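Local structure of glycosyl hydrolase BlGH5_18 (Bifidobacterium longum subsp. infantis, 7LQX) at residues Thr229-Thr239 and Cys250-Ser261; Gly361-Ile369 and Leu420-Asp428. The protein is a family 5 glycoside hydrolase that probably cleaves glycosidic bonds during the breakdown of N-glycans by this gut bacterium. All blocks are in the same frame, centred on the assembly; numbering follows the deposited sequence.

Interaction 1: residues Thr229-Thr239 and Cys250-Ser261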
loop_
_atom_site.group_PDB
_atom_site.type_symbol
_atom_site.label_atom_id
_atom_site.label_comp_id
_atom_site.label_asym_id
_atom_site.label_seq_id
_atom_site.Cartn_x
_atom_site.Cartn_y
_atom_site.Cartn_z
ATOM N N THR A 229 8.009 -1.111 29.381
ATOM C CA THR A 229 8.652 -1.952 28.388
ATOM C C THR A 229 7.597 -2.839 27.756
ATOM O O THR A 229 6.832 -3.495 28.466
ATOM C CB THR A 229 9.688 -2.846 29.054
ATOM O OG1 THR A 229 10.645 -2.024 29.729
ATOM C CG2 THR A 229 10.378 -3.720 28.018
ATOM N N THR A 230 7.564 -2.890 26.434
ATOM C CA THR A 230 6.710 -3.845 25.745
ATOM C C THR A 230 7.572 -5.001 25.256
ATOM O O THR A 230 8.683 -4.793 24.764
ATOM C CB THR A 230 5.980 -3.203 24.563
ATOM O OG1 THR A 230 6.927 -2.774 23.585
ATOM C CG2 THR A 230 5.144 -2.015 25.014
ATOM N N ILE A 231 7.051 -6.214 25.412
ATOM C CA ILE A 231 7.707 -7.437 24.967
ATOM C C ILE A 231 6.730 -8.209 24.100
ATOM O O ILE A 231 5.540 -8.294 24.420
ATOM C CB ILE A 231 8.159 -8.288 26.172
ATOM C CG1 ILE A 231 9.253 -7.529 26.927
ATOM C CG2 ILE A 231 8.630 -9.666 25.724
ATOM C CD1 ILE A 231 9.679 -8.167 28.194
ATOM N N HIS A 232 7.234 -8.766 22.999
ATOM C CA HIS A 232 6.457 -9.642 22.128
ATOM C C HIS A 232 7.218 -10.959 22.100
ATOM O O HIS A 232 8.289 -11.039 21.489
ATOM C CB HIS A 232 6.334 -9.086 20.713
ATOM C CG HIS A 232 5.522 -7.835 20.618
ATOM N ND1 HIS A 232 5.258 -7.226 19.411
ATOM C CD2 HIS A 232 4.934 -7.068 21.565
ATOM C CE1 HIS A 232 4.523 -6.149 19.615
ATOM N NE2 HIS A 232 4.334 -6.018 20.915
ATOM N N SER A 233 6.681 -11.984 22.757
ATOM C CA SER A 233 7.401 -13.236 22.986
ATOM C C SER A 233 6.899 -14.308 22.029
ATOM O O SER A 233 5.758 -14.767 22.146
ATOM C CB SER A 233 7.227 -13.680 24.434
ATOM O OG SER A 233 7.938 -14.874 24.667
ATOM N N TRP A 234 7.785 -14.758 21.130
ATOM C CA TRP A 234 7.441 -15.672 20.040
ATOM C C TRP A 234 8.467 -16.793 19.948
ATOM O O TRP A 234 9.586 -16.585 19.468
ATOM C CB TRP A 234 7.331 -14.910 18.724
ATOM C CG TRP A 234 6.115 -14.063 18.694
ATOM C CD1 TRP A 234 6.044 -12.702 18.811
ATOM C CD2 TRP A 234 4.768 -14.527 18.588
ATOM N NE1 TRP A 234 4.732 -12.292 18.763
ATOM C CE2 TRP A 234 3.931 -13.394 18.624
ATOM C CE3 TRP A 234 4.189 -15.789 18.468
ATOM C CZ2 TRP A 234 2.551 -13.491 18.526
ATOM C CZ3 TRP A 234 2.819 -15.879 18.376
ATOM C CH2 TRP A 234 2.014 -14.742 18.411
ATOM N N VAL A 235 8.064 -17.997 20.367
ATOM C CA VAL A 235 8.989 -19.124 20.480
ATOM C C VAL A 235 9.338 -19.762 19.147
ATOM O O VAL A 235 10.162 -20.686 19.123
ATOM C CB VAL A 235 8.492 -20.174 21.497
ATOM C CG1 VAL A 235 8.487 -19.581 22.905
ATOM C CG2 VAL A 235 7.112 -20.714 21.120
ATOM N N PHE A 236 8.759 -19.295 18.036
ATOM C CA PHE A 236 9.249 -19.696 16.720
ATOM C C PHE A 236 10.573 -19.030 16.350
ATOM O O PHE A 236 11.089 -19.264 15.249
ATOM C CB PHE A 236 8.206 -19.445 15.623
ATOM C CG PHE A 236 7.738 -18.016 15.499
ATOM C CD1 PHE A 236 8.622 -16.978 15.243
ATOM C CD2 PHE A 236 6.392 -17.720 15.599
ATOM C CE1 PHE A 236 8.167 -15.678 15.112
ATOM C CE2 PHE A 236 5.935 -16.423 15.457
ATOM C CZ PHE A 236 6.818 -15.409 15.208
ATOM N N ASN A 237 11.141 -18.225 17.239
ATOM C CA ASN A 237 12.386 -17.520 16.982
ATOM C C ASN A 237 13.626 -18.378 17.171
ATOM O O ASN A 237 14.728 -17.826 17.295
ATOM C CB ASN A 237 12.485 -16.303 17.907
ATOM C CG ASN A 237 12.643 -16.682 19.373
ATOM O OD1 ASN A 237 12.699 -17.855 19.736
ATOM N ND2 ASN A 237 12.725 -15.667 20.225
ATOM N N GLY A 238 13.481 -19.698 17.200
ATOM C CA GLY A 238 14.580 -20.602 17.440
ATOM C C GLY A 238 14.513 -21.289 18.782
ATOM O O GLY A 238 15.206 -22.290 18.987
ATOM N N THR A 239 13.699 -20.779 19.705
ATOM C CA THR A 239 13.643 -21.370 21.032
ATOM C C THR A 239 12.990 -22.746 20.985
ATOM O O THR A 239 13.553 -23.726 21.480
ATOM C CB THR A 239 12.903 -20.438 21.989
ATOM O OG1 THR A 239 13.585 -19.181 22.042
ATOM C CG2 THR A 239 12.871 -21.030 23.368
ATOM N N CYS A 250 11.327 -23.360 26.232
ATOM C CA CYS A 250 10.210 -22.869 25.437
ATOM C C CYS A 250 9.202 -22.113 26.301
ATOM O O CYS A 250 8.808 -20.992 25.968
ATOM C CB CYS A 250 9.557 -24.041 24.711
ATOM S SG CYS A 250 8.312 -23.532 23.536
ATOM N N THR A 251 8.784 -22.695 27.422
ATOM C CA THR A 251 7.789 -22.026 28.254
ATOM C C THR A 251 8.376 -20.911 29.109
ATOM O O THR A 251 7.609 -20.092 29.623
ATOM C CB THR A 251 7.055 -23.022 29.156
ATOM O OG1 THR A 251 8.016 -23.751 29.925
ATOM C CG2 THR A 251 6.190 -23.970 28.334
ATOM N N ALA A 252 9.697 -20.841 29.246
ATOM C CA ALA A 252 10.351 -19.783 30.000
ATOM C C ALA A 252 10.670 -18.558 29.157
ATOM O O ALA A 252 11.137 -17.565 29.707
ATOM C CB ALA A 252 11.653 -20.298 30.620
ATOM N N HIS A 253 10.406 -18.582 27.853
ATOM C CA HIS A 253 10.915 -17.519 26.994
ATOM C C HIS A 253 10.348 -16.154 27.368
ATOM O O HIS A 253 11.066 -15.146 27.330
ATOM C CB HIS A 253 10.647 -17.830 25.519
ATOM C CG HIS A 253 11.283 -16.851 24.583
ATOM N ND1 HIS A 253 10.633 -15.722 24.130
ATOM C CD2 HIS A 253 12.529 -16.804 24.054
ATOM C CE1 HIS A 253 11.447 -15.030 23.356
ATOM N NE2 HIS A 253 12.603 -15.663 23.291
ATOM N N ALA A 254 9.053 -16.085 27.694
ATOM C CA ALA A 254 8.456 -14.788 28.004
ATOM C C ALA A 254 9.028 -14.226 29.299
ATOM O O ALA A 254 9.352 -13.036 29.377
ATOM C CB ALA A 254 6.932 -14.898 28.088
ATOM N N LEU A 255 9.158 -15.072 30.326
ATOM C CA LEU A 255 9.817 -14.655 31.557
ATOM C C LEU A 255 11.228 -14.162 31.282
ATOM O O LEU A 255 11.668 -13.147 31.841
ATOM C CB LEU A 255 9.865 -15.836 32.528
ATOM C CG LEU A 255 10.681 -15.611 33.803
ATOM C CD1 LEU A 255 10.149 -14.437 34.607
ATOM C CD2 LEU A 255 10.705 -16.874 34.659
ATOM N N TYR A 256 11.962 -14.887 30.436
ATOM C CA TYR A 256 13.331 -14.499 30.128
ATOM C C TYR A 256 13.390 -13.101 29.535
ATOM O O TYR A 256 14.202 -12.276 29.961
ATOM C CB TYR A 256 13.961 -15.506 29.168
ATOM C CG TYR A 256 15.302 -15.041 28.646
ATOM C CD1 TYR A 256 16.407 -14.973 29.485
ATOM C CD2 TYR A 256 15.453 -14.641 27.333
ATOM C CE1 TYR A 256 17.623 -14.545 29.024
ATOM C CE2 TYR A 256 16.677 -14.213 26.855
ATOM C CZ TYR A 256 17.760 -14.162 27.715
ATOM O OH TYR A 256 18.989 -13.740 27.261
ATOM N N LEU A 257 12.551 -12.811 28.540
ATOM C CA LEU A 257 12.580 -11.480 27.949
ATOM C C LEU A 257 12.217 -10.418 28.976
ATOM O O LEU A 257 12.780 -9.316 28.972
ATOM C CB LEU A 257 11.648 -11.403 26.745
ATOM C CG LEU A 257 12.238 -11.953 25.449
ATOM C CD1 LEU A 257 11.301 -11.713 24.266
ATOM C CD2 LEU A 257 13.622 -11.366 25.154
ATOM N N ALA A 258 11.263 -10.714 29.853
ATOM C CA ALA A 258 10.913 -9.748 30.887
ATOM C C ALA A 258 12.114 -9.448 31.782
ATOM O O ALA A 258 12.427 -8.282 32.051
ATOM C CB ALA A 258 9.733 -10.262 31.711
ATOM N N GLU A 259 12.811 -10.492 32.234
ATOM C CA GLU A 259 13.979 -10.287 33.089
ATOM C C GLU A 259 15.117 -9.620 32.330
ATOM O O GLU A 259 15.821 -8.767 32.880
ATOM C CB GLU A 259 14.443 -11.617 33.679
ATOM C CG GLU A 259 13.459 -12.239 34.665
ATOM C CD GLU A 259 13.101 -11.316 35.819
ATOM O OE1 GLU A 259 13.913 -10.434 36.172
ATOM O OE2 GLU A 259 12.003 -11.472 36.376
ATOM N N LEU A 260 15.321 -9.997 31.067
ATOM C CA LEU A 260 16.347 -9.352 30.260
ATOM C C LEU A 260 16.094 -7.856 30.183
ATOM O O LEU A 260 17.020 -7.051 30.329
ATOM C CB LEU A 260 16.372 -9.988 28.871
ATOM C CG LEU A 260 17.402 -9.440 27.892
ATOM C CD1 LEU A 260 18.819 -9.645 28.374
ATOM C CD2 LEU A 260 17.206 -10.116 26.536
ATOM N N SER A 261 14.842 -7.457 29.966
ATOM C CA SER A 261 14.549 -6.036 29.851
ATOM C C SER A 261 14.865 -5.297 31.141
ATOM O O SER A 261 15.333 -4.156 31.103
ATOM C CB SER A 261 13.095 -5.835 29.422
ATOM O OG SER A 261 12.161 -6.040 30.471
HETATM O O HOH W 1 11.954 -3.441 31.548
#

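Interaction 2: residues Gly361-Ile369 and Leu420-Asp428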
loop_
_atom_site.group_PDB
_atom_site.type_symbol
_atom_site.label_atom_id
_atom_site.label_comp_id
_atom_site.label_asym_id
_atom_site.label_seq_id
_atom_site.Cartn_x
_atom_site.Cartn_y
_atom_site.Cartn_z
ATOM N N GLY A 361 8.209 -11.598 44.461
ATOM C CA GLY A 361 9.262 -10.889 45.157
ATOM C C GLY A 361 10.555 -10.878 44.377
ATOM O O GLY A 361 10.565 -10.967 43.143
ATOM N N GLY A 362 11.664 -10.818 45.115
ATOM C CA GLY A 362 12.968 -10.571 44.541
ATOM C C GLY A 362 13.599 -11.781 43.886
ATOM O O GLY A 362 13.023 -12.865 43.802
ATOM N N ASN A 363 14.827 -11.572 43.414
ATOM C CA ASN A 363 15.566 -12.541 42.620
ATOM C C ASN A 363 16.914 -12.777 43.269
ATOM O O ASN A 363 17.637 -11.821 43.553
ATOM C CB ASN A 363 15.808 -11.974 41.227
ATOM C CG ASN A 363 14.535 -11.815 40.453
ATOM O OD1 ASN A 363 13.878 -10.774 40.502
ATOM N ND2 ASN A 363 14.168 -12.856 39.719
ATOM N N ASP A 364 17.265 -14.047 43.464
ATOM C CA ASP A 364 18.455 -14.383 44.228
ATOM C C ASP A 364 19.736 -14.308 43.412
ATOM O O ASP A 364 20.807 -14.062 43.984
ATOM C CB ASP A 364 18.327 -15.813 44.759
ATOM C CG ASP A 364 17.189 -15.972 45.738
ATOM O OD1 ASP A 364 17.156 -15.220 46.735
ATOM O OD2 ASP A 364 16.331 -16.852 45.512
ATOM N N ALA A 365 19.659 -14.560 42.112
ATOM C CA ALA A 365 20.834 -14.678 41.271
ATOM C C ALA A 365 20.660 -13.808 40.042
ATOM O O ALA A 365 19.541 -13.484 39.639
ATOM C CB ALA A 365 21.054 -16.129 40.830
ATOM N N ALA A 366 21.782 -13.432 39.438
ATOM C CA ALA A 366 21.727 -12.711 38.178
ATOM C C ALA A 366 22.900 -13.088 37.288
ATOM O O ALA A 366 24.019 -13.296 37.769
ATOM C CB ALA A 366 21.706 -11.189 38.372
ATOM N N VAL A 367 22.617 -13.187 35.991
ATOM C CA VAL A 367 23.641 -13.277 34.959
ATOM C C VAL A 367 24.032 -11.860 34.558
ATOM O O VAL A 367 23.162 -10.995 34.377
ATOM C CB VAL A 367 23.142 -14.087 33.751
ATOM C CG1 VAL A 367 24.255 -14.224 32.725
ATOM C CG2 VAL A 367 22.648 -15.471 34.187
ATOM N N VAL A 368 25.338 -11.627 34.438
ATOM C CA VAL A 368 25.887 -10.303 34.166
ATOM C C VAL A 368 26.124 -10.127 32.672
ATOM O O VAL A 368 26.805 -10.939 32.036
ATOM C CB VAL A 368 27.197 -10.093 34.951
ATOM C CG1 VAL A 368 27.768 -8.733 34.639
ATOM C CG2 VAL A 368 26.961 -10.249 36.442
ATOM N N ILE A 369 25.607 -9.030 32.131
ATOM C CA ILE A 369 25.756 -8.662 30.727
ATOM C C ILE A 369 26.697 -7.466 30.649
ATOM O O ILE A 369 26.369 -6.380 31.141
ATOM C CB ILE A 369 24.393 -8.303 30.112
ATOM C CG1 ILE A 369 23.423 -9.480 30.183
ATOM C CG2 ILE A 369 24.551 -7.866 28.667
ATOM C CD1 ILE A 369 21.983 -9.125 29.830
ATOM N N LEU A 420 17.241 -5.461 44.207
ATOM C CA LEU A 420 16.756 -6.592 43.424
ATOM C C LEU A 420 16.660 -7.868 44.244
ATOM O O LEU A 420 15.929 -8.787 43.856
ATOM C CB LEU A 420 17.704 -6.866 42.259
ATOM C CG LEU A 420 17.825 -5.789 41.192
ATOM C CD1 LEU A 420 19.019 -6.074 40.305
ATOM C CD2 LEU A 420 16.554 -5.743 40.367
ATOM N N GLY A 421 17.402 -7.953 45.344
ATOM C CA GLY A 421 17.507 -9.164 46.126
ATOM C C GLY A 421 18.635 -10.087 45.722
ATOM O O GLY A 421 18.714 -11.208 46.237
ATOM N N VAL A 422 19.518 -9.645 44.837
ATOM C CA VAL A 422 20.498 -10.521 44.207
ATOM C C VAL A 422 21.701 -10.691 45.122
ATOM O O VAL A 422 22.355 -9.709 45.484
ATOM C CB VAL A 422 20.927 -9.945 42.849
ATOM C CG1 VAL A 422 22.163 -10.655 42.342
ATOM C CG2 VAL A 422 19.791 -10.037 41.860
ATOM N N THR A 423 22.014 -11.941 45.471
ATOM C CA THR A 423 23.183 -12.252 46.286
ATOM C C THR A 423 24.207 -13.125 45.573
ATOM O O THR A 423 25.219 -13.488 46.185
ATOM C CB THR A 423 22.788 -12.912 47.620
ATOM O OG1 THR A 423 22.108 -14.147 47.379
ATOM C CG2 THR A 423 21.908 -11.967 48.446
ATOM N N ARG A 424 23.980 -13.472 44.311
ATOM C CA ARG A 424 24.902 -14.285 43.534
ATOM C C ARG A 424 24.942 -13.738 42.118
ATOM O O ARG A 424 23.895 -13.449 41.532
ATOM C CB ARG A 424 24.475 -15.758 43.487
ATOM C CG ARG A 424 25.244 -16.569 42.444
ATOM C CD ARG A 424 25.332 -18.052 42.800
ATOM N NE ARG A 424 24.022 -18.693 42.848
ATOM C CZ ARG A 424 23.657 -19.750 42.122
ATOM N NH1 ARG A 424 24.497 -20.331 41.272
ATOM N NH2 ARG A 424 22.438 -20.241 42.266
ATOM N N LEU A 425 26.143 -13.616 41.566
ATOM C CA LEU A 425 26.335 -13.141 40.204
ATOM C C LEU A 425 27.062 -14.203 39.398
ATOM O O LEU A 425 27.983 -14.851 39.902
ATOM C CB LEU A 425 27.180 -11.870 40.203
ATOM C CG LEU A 425 26.541 -10.637 40.843
ATOM C CD1 LEU A 425 27.574 -9.545 41.018
ATOM C CD2 LEU A 425 25.362 -10.157 40.006
ATOM N N GLU A 426 26.674 -14.353 38.137
ATOM C CA GLU A 426 27.341 -15.270 37.220
ATOM C C GLU A 426 27.805 -14.501 35.994
ATOM O O GLU A 426 26.996 -13.863 35.313
ATOM C CB GLU A 426 26.403 -16.408 36.821
ATOM C CG GLU A 426 27.040 -17.399 35.875
ATOM C CD GLU A 426 26.250 -18.676 35.764
ATOM O OE1 GLU A 426 25.741 -19.148 36.805
ATOM O OE2 GLU A 426 26.141 -19.204 34.640
ATOM N N THR A 427 29.098 -14.571 35.699
ATOM C CA THR A 427 29.647 -13.862 34.552
ATOM C C THR A 427 29.684 -14.769 33.321
ATOM O O THR A 427 29.702 -15.995 33.420
ATOM C CB THR A 427 31.048 -13.333 34.864
ATOM O OG1 THR A 427 31.886 -14.413 35.288
ATOM C CG2 THR A 427 30.994 -12.281 35.967
ATOM N N ASP A 428 29.720 -14.143 32.151
ATOM C CA ASP A 428 29.677 -14.876 30.888
ATOM C C ASP A 428 31.100 -15.010 30.366
ATOM O O ASP A 428 31.580 -14.189 29.582
ATOM C CB ASP A 428 28.800 -14.165 29.869
ATOM C CG ASP A 428 28.445 -15.056 28.696
ATOM O OD1 ASP A 428 28.578 -16.293 28.832
ATOM O OD2 ASP A 428 28.024 -14.526 27.644
HETATM O O HOH W 2 13.955 -8.475 41.934
HETATM O O HOH W 3 19.403 -13.706 47.410
HETATM O O HOH W 4 15.935 -12.347 46.672
HETATM O O HOH W 5 29.435 -11.316 32.017
#

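Interaction 1: residues Thr229-Thr239 and Cys250-Ser261
Ile231 and Ser233 of strand 229-233 pack on His253, Ala254 and Leu257 of helix 248-264, a buried strand-to-helix contact between the barrel wall and its outer helical layer, the two axes nearly antiparallel at 159°. Ile231 is modelled in two conformers; in one, CG2 lies 3.6 Å from Leu257 CB, so this packing is tentative. Ser233 OG, turned away from its own backbone N (chi1 -179°), meets the edge of the His253 ring near its plane and shares a hydrogen bond of 2.9 Å with His253 ND1. Strand 229-233 is the sixth strand of the (beta/alpha)8 barrel of family 5: these residues face the helix, whereas His232 and Trp234 point away from it and bond to Glu163 and Glu276, which stand after the fourth strand and at the end of the seventh, where GH5 enzymes carry their two catalytic glutamates. Val235 CG1 lies 3.8 Å from His253 CB. Asn237 approaches the far end of the imidazole, its amide plane 76° from the ring and ND2 3.1 Å from His253 NE2; the same ND2 bonds to Asp207. Asn237 OD1 takes two bonds, one on a lone pair from Thr239 OG1 at 2.8 Å and one from Thr239 N, an Asx turn leading into helix 239-243. At the opposite end a water links Thr229 OG1, also held by Arg270, to Ser261 OG, which bonds to Ala258 O.

Interaction 2: residues Gly361-Ile369 and Leu420-Asp428
Ala366 and Val368 of strand 365-369 exchange backbone hydrogen bonds with strand 424-426, which runs parallel to it. Ala366 brackets Leu425, its N donating to Arg424 O at 3.0 Å and its O accepting from Glu426 N at 2.9 Å; Val368 N then bonds to Glu426 O. Ahead of the strands, Asn363 N donates to Leu420 O, 3.0 Å away and almost straight at 171°, while Thr423 N donates to Asp364 O. Val422 fills the entrance to this pairing. Its CB stands 3.9 Å from Asn363 O. With CG1 anti to the backbone N (chi1 167°), that methyl extends to Ala366 CB at 4.0 Å, and the other branch, CG2, comes down on Asn363 O at 3.3 Å. Were Val422 cut back to an alanine, both branches would go, and Ala366 CB would probably lose this neighbour, with a gap beside the Asn363 carbonyl. On the face that carries Ala366, Leu425 CD2 comes within 3.9 Å of Val368 CG2, the two side chains meeting at a slant. On the face of Val367, Glu426 is extended, and its carboxylate forms salt bridges with Arg392 and Arg395 of helix 388-399. Waters add bridges along the pairing: one joins Asn363 OD1 to Leu420 O, two bridge Asp364 OD1 and Gly421 O, and another ties Val368 O to Asp428 N. The Asn363 amide is also held by Arg402 O through ND2 and by Arg262 through OD1. Gly421, with positive phi, closes helix 414-420 in a Schellman motif. Strand 365-369 is the middle of a three-stranded parallel sheet in the order 403-407, 365-369, 424-426, joined through helices 388-399 and 414-420, the arrangement of a small alpha/beta domain built from beta-alpha-beta crossovers.

After the first five barrel strands, interaction 1 is the first contact to close, where strand 229-233 meets helix 248-264 across a short loop of ten residues that holds most of helix 239-243. The chain then completes the barrel with strands 272-277 and 306-312 and passes helix 342-354. Interaction 2 opens only afterwards and closes a longer loop of 50 residues holding helix 388-399, strand 403-407 and helix 414-420. The two are therefore in series, neither nested nor crossed. Their centres lie about 18 Å apart, yet they touch where Leu260 CD1 meets Ile369 CD1 at 3.5 Å. Helix 388-399 touches both, and the Leu260 contact ties the barrel's outer helix 248-264 to the small C-terminal domain.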